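Local coordinates for probable WRKY transcription factor 52 (Arabidopsis thaliana, PDB 4C6S), which acts as a plant disease resistance protein and W-box-binding transcription factor that pairs with RPS4 to recognise bacterial effectors, represented here by its TIR domain, at residues I54-P65 / F78-N88. Sequence-based numbering, arbitrary orientation.
Sequences IEKAGVSVMVLP and FAKVLECQRNN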
# COMPACT_ATOMS: atom_id res chain seq x y z
N ILE A 54 -16.17 2.29 -16.84
CA ILE A 54 -15.02 2.91 -17.48
C ILE A 54 -15.50 4.00 -18.43
O ILE A 54 -15.01 5.13 -18.39
CB ILE A 54 -14.18 1.88 -18.27
CG1 ILE A 54 -13.86 0.66 -17.41
CG2 ILE A 54 -12.89 2.52 -18.78
CD1 ILE A 54 -12.96 -0.36 -18.08
N GLU A 55 -16.47 3.67 -19.27
CA GLU A 55 -17.00 4.62 -20.24
C GLU A 55 -17.55 5.90 -19.60
O GLU A 55 -17.36 7.00 -20.13
CB GLU A 55 -18.06 3.95 -21.11
CG GLU A 55 -17.47 2.92 -22.06
CD GLU A 55 -18.53 2.07 -22.73
OE1 GLU A 55 -19.57 1.80 -22.10
OE2 GLU A 55 -18.30 1.67 -23.89
N LYS A 56 -18.23 5.76 -18.47
CA LYS A 56 -18.87 6.91 -17.84
C LYS A 56 -17.93 7.69 -16.92
O LYS A 56 -18.29 8.77 -16.44
CB LYS A 56 -20.11 6.48 -17.05
CG LYS A 56 -21.25 5.94 -17.90
CD LYS A 56 -22.51 5.83 -17.06
CE LYS A 56 -23.68 5.31 -17.87
NZ LYS A 56 -24.87 5.08 -17.01
N ALA A 57 -16.74 7.16 -16.68
CA ALA A 57 -15.78 7.84 -15.80
C ALA A 57 -15.25 9.13 -16.43
O ALA A 57 -14.96 9.18 -17.63
CB ALA A 57 -14.61 6.91 -15.45
N GLY A 58 -15.14 10.18 -15.62
CA GLY A 58 -14.54 11.42 -16.08
C GLY A 58 -13.03 11.28 -16.21
O GLY A 58 -12.40 11.91 -17.05
N VAL A 59 -12.46 10.44 -15.37
CA VAL A 59 -11.03 10.17 -15.43
C VAL A 59 -10.79 8.68 -15.35
O VAL A 59 -11.36 8.00 -14.49
CB VAL A 59 -10.27 10.86 -14.28
CG1 VAL A 59 -8.78 10.52 -14.35
CG2 VAL A 59 -10.50 12.37 -14.32
N SER A 60 -9.95 8.18 -16.25
CA SER A 60 -9.58 6.78 -16.24
C SER A 60 -8.13 6.67 -15.79
O SER A 60 -7.23 7.16 -16.47
CB SER A 60 -9.76 6.19 -17.65
OG SER A 60 -9.37 4.84 -17.71
N VAL A 61 -7.91 6.07 -14.63
CA VAL A 61 -6.55 5.88 -14.12
C VAL A 61 -6.16 4.42 -14.36
O VAL A 61 -6.71 3.52 -13.72
CB VAL A 61 -6.47 6.16 -12.63
CG1 VAL A 61 -5.04 5.86 -12.11
CG2 VAL A 61 -6.86 7.59 -12.33
N MET A 62 -5.22 4.19 -15.28
CA MET A 62 -4.78 2.84 -15.58
C MET A 62 -3.54 2.54 -14.76
O MET A 62 -2.50 3.17 -14.96
CB MET A 62 -4.45 2.70 -17.07
CG MET A 62 -5.68 2.93 -17.95
SD MET A 62 -5.39 2.71 -19.72
CE MET A 62 -4.66 1.11 -19.74
N VAL A 63 -3.65 1.62 -13.82
CA VAL A 63 -2.50 1.20 -13.03
C VAL A 63 -1.91 -0.01 -13.69
O VAL A 63 -2.55 -1.07 -13.77
CB VAL A 63 -2.88 0.88 -11.59
CG1 VAL A 63 -1.66 0.35 -10.84
CG2 VAL A 63 -3.43 2.12 -10.91
N LEU A 64 -0.70 0.15 -14.22
CA LEU A 64 -0.13 -0.83 -15.13
C LEU A 64 0.90 -1.67 -14.40
O LEU A 64 1.57 -1.16 -13.49
CB LEU A 64 0.52 -0.12 -16.31
CG LEU A 64 -0.49 0.68 -17.14
CD1 LEU A 64 0.19 1.77 -17.95
CD2 LEU A 64 -1.28 -0.25 -18.05
N PRO A 65 1.00 -2.96 -14.77
CA PRO A 65 2.00 -3.85 -14.16
C PRO A 65 3.37 -3.57 -14.76
O PRO A 65 3.81 -4.23 -15.70
CB PRO A 65 1.50 -5.24 -14.53
CG PRO A 65 0.78 -5.04 -15.84
CD PRO A 65 0.16 -3.66 -15.77
N PHE A 78 -5.16 -4.26 -21.39
CA PHE A 78 -5.45 -2.85 -21.18
C PHE A 78 -6.00 -2.11 -22.41
O PHE A 78 -6.65 -1.07 -22.25
CB PHE A 78 -4.25 -2.13 -20.58
CG PHE A 78 -4.06 -2.41 -19.10
CD1 PHE A 78 -4.71 -1.65 -18.14
CD2 PHE A 78 -3.25 -3.46 -18.68
CE1 PHE A 78 -4.55 -1.90 -16.77
CE2 PHE A 78 -3.09 -3.74 -17.31
CZ PHE A 78 -3.74 -2.95 -16.36
N ALA A 79 -5.77 -2.63 -23.61
CA ALA A 79 -6.36 -2.03 -24.80
C ALA A 79 -7.88 -1.88 -24.64
O ALA A 79 -8.46 -0.88 -25.06
CB ALA A 79 -6.05 -2.85 -26.06
N LYS A 80 -8.51 -2.87 -24.02
CA LYS A 80 -9.96 -2.84 -23.84
C LYS A 80 -10.39 -1.75 -22.86
O LYS A 80 -11.54 -1.32 -22.89
CB LYS A 80 -10.48 -4.21 -23.39
CG LYS A 80 -10.01 -4.62 -22.00
CD LYS A 80 -10.42 -6.06 -21.70
CE LYS A 80 -10.31 -6.36 -20.21
NZ LYS A 80 -9.14 -7.19 -19.85
N VAL A 81 -9.47 -1.30 -22.01
CA VAL A 81 -9.77 -0.19 -21.11
C VAL A 81 -9.71 1.14 -21.84
O VAL A 81 -10.62 1.97 -21.72
CB VAL A 81 -8.82 -0.16 -19.89
CG1 VAL A 81 -9.12 1.05 -19.04
CG2 VAL A 81 -8.99 -1.42 -19.07
N LEU A 82 -8.64 1.35 -22.61
CA LEU A 82 -8.45 2.62 -23.30
C LEU A 82 -9.50 2.84 -24.38
O LEU A 82 -9.89 3.98 -24.66
CB LEU A 82 -7.04 2.69 -23.92
CG LEU A 82 -6.71 4.02 -24.59
CD1 LEU A 82 -6.77 5.14 -23.57
CD2 LEU A 82 -5.36 3.98 -25.29
N GLU A 83 -9.99 1.75 -24.98
CA GLU A 83 -10.97 1.87 -26.04
C GLU A 83 -12.27 2.44 -25.50
O GLU A 83 -13.05 3.03 -26.24
CB GLU A 83 -11.18 0.53 -26.75
CG GLU A 83 -10.02 0.18 -27.68
CD GLU A 83 -10.21 -1.13 -28.42
OE1 GLU A 83 -11.15 -1.88 -28.07
OE2 GLU A 83 -9.44 -1.39 -29.37
N CYS A 84 -12.47 2.30 -24.19
CA CYS A 84 -13.64 2.88 -23.54
C CYS A 84 -13.59 4.41 -23.50
O CYS A 84 -14.60 5.06 -23.23
CB CYS A 84 -13.80 2.35 -22.12
SG CYS A 84 -14.32 0.64 -21.98
N GLN A 85 -12.41 4.98 -23.74
CA GLN A 85 -12.26 6.43 -23.68
C GLN A 85 -13.05 7.15 -24.77
O GLN A 85 -13.60 8.22 -24.53
CB GLN A 85 -10.80 6.87 -23.78
CG GLN A 85 -10.64 8.37 -23.57
CD GLN A 85 -9.34 8.93 -24.11
OE1 GLN A 85 -8.64 8.28 -24.88
NE2 GLN A 85 -9.02 10.16 -23.72
N ARG A 86 -13.12 6.57 -25.96
CA ARG A 86 -13.78 7.28 -27.05
C ARG A 86 -15.30 7.36 -26.92
O ARG A 86 -15.94 8.14 -27.62
CB ARG A 86 -13.34 6.78 -28.43
CG ARG A 86 -13.03 5.30 -28.53
CD ARG A 86 -13.27 4.85 -29.96
NE ARG A 86 -14.53 5.41 -30.44
CZ ARG A 86 -15.03 5.20 -31.66
NH1 ARG A 86 -14.38 4.45 -32.54
NH2 ARG A 86 -16.19 5.75 -32.00
N ASN A 87 -15.88 6.59 -26.00
CA ASN A 87 -17.29 6.76 -25.63
C ASN A 87 -17.47 8.00 -24.74
O ASN A 87 -18.56 8.28 -24.24
CB ASN A 87 -17.82 5.50 -24.93
CG ASN A 87 -19.32 5.56 -24.64
OD1 ASN A 87 -19.80 4.94 -23.69
ND2 ASN A 87 -20.05 6.31 -25.46
N ASN A 88 -16.39 8.76 -24.59
CA ASN A 88 -16.33 9.90 -23.68
C ASN A 88 -15.04 10.68 -23.91
O ASN A 88 -14.08 10.50 -23.16
CB ASN A 88 -16.38 9.37 -22.24
CG ASN A 88 -16.61 10.47 -21.21
OD1 ASN A 88 -16.59 11.66 -21.53
ND2 ASN A 88 -16.81 10.06 -19.96
O HOH W 1 -10.30 4.56 -20.31
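Phe78, on helix 74-82, lays its ring against the C-terminal half of strand 59-65. Followed outward, CB and CG run alongside the end of Met62, whose methyl is modelled too close to the ring for its exact position to be trusted. The ring centre is then met by Leu64: CD2 stands 3.6 Å from the centroid and 8° off the ring normal, a CH-pi contact squarely over one face. Further out, CE2 lies 3.6 Å from CD of Pro65, and the tip, CZ, ends 3.4 Å from the backbone O of Val63. The axes of helix segment 78-82 and strand 59-65 approach to 10.2 Å and run at 168°, nearly antiparallel, as expected for the first half of the beta-alpha-beta unit that continues into strand 92-98 of the parallel TIR-domain sheet. One turn on, Val81 CG1 sits between Ile54 CG2 and Met62 CG, 4.1 Å from each. A water links the layers beside it, accepting from Ser60 OG and donating to Val81 O. At the other end, Ile54 CG2 presses on Cys84 CB at 3.5 Å, tight for two carbons. Past it, the Asn88 side-chain amide donates from ND2 to Glu55 O (3.1 Å, N-H...O angle 153°), with the acceptor close to the amide plane; Asn88 is poorly ordered, so this bond is less certain in detail. Gln91 reaches the same turn, donating to Ile54 O and Ala57 O. The chemistry is therefore divided: apolar packing joins 78-88 to both strand 59-65 and the end of helix 51-56, while a water and side-chain amides satisfy polar groups at Ser60 and that helix end.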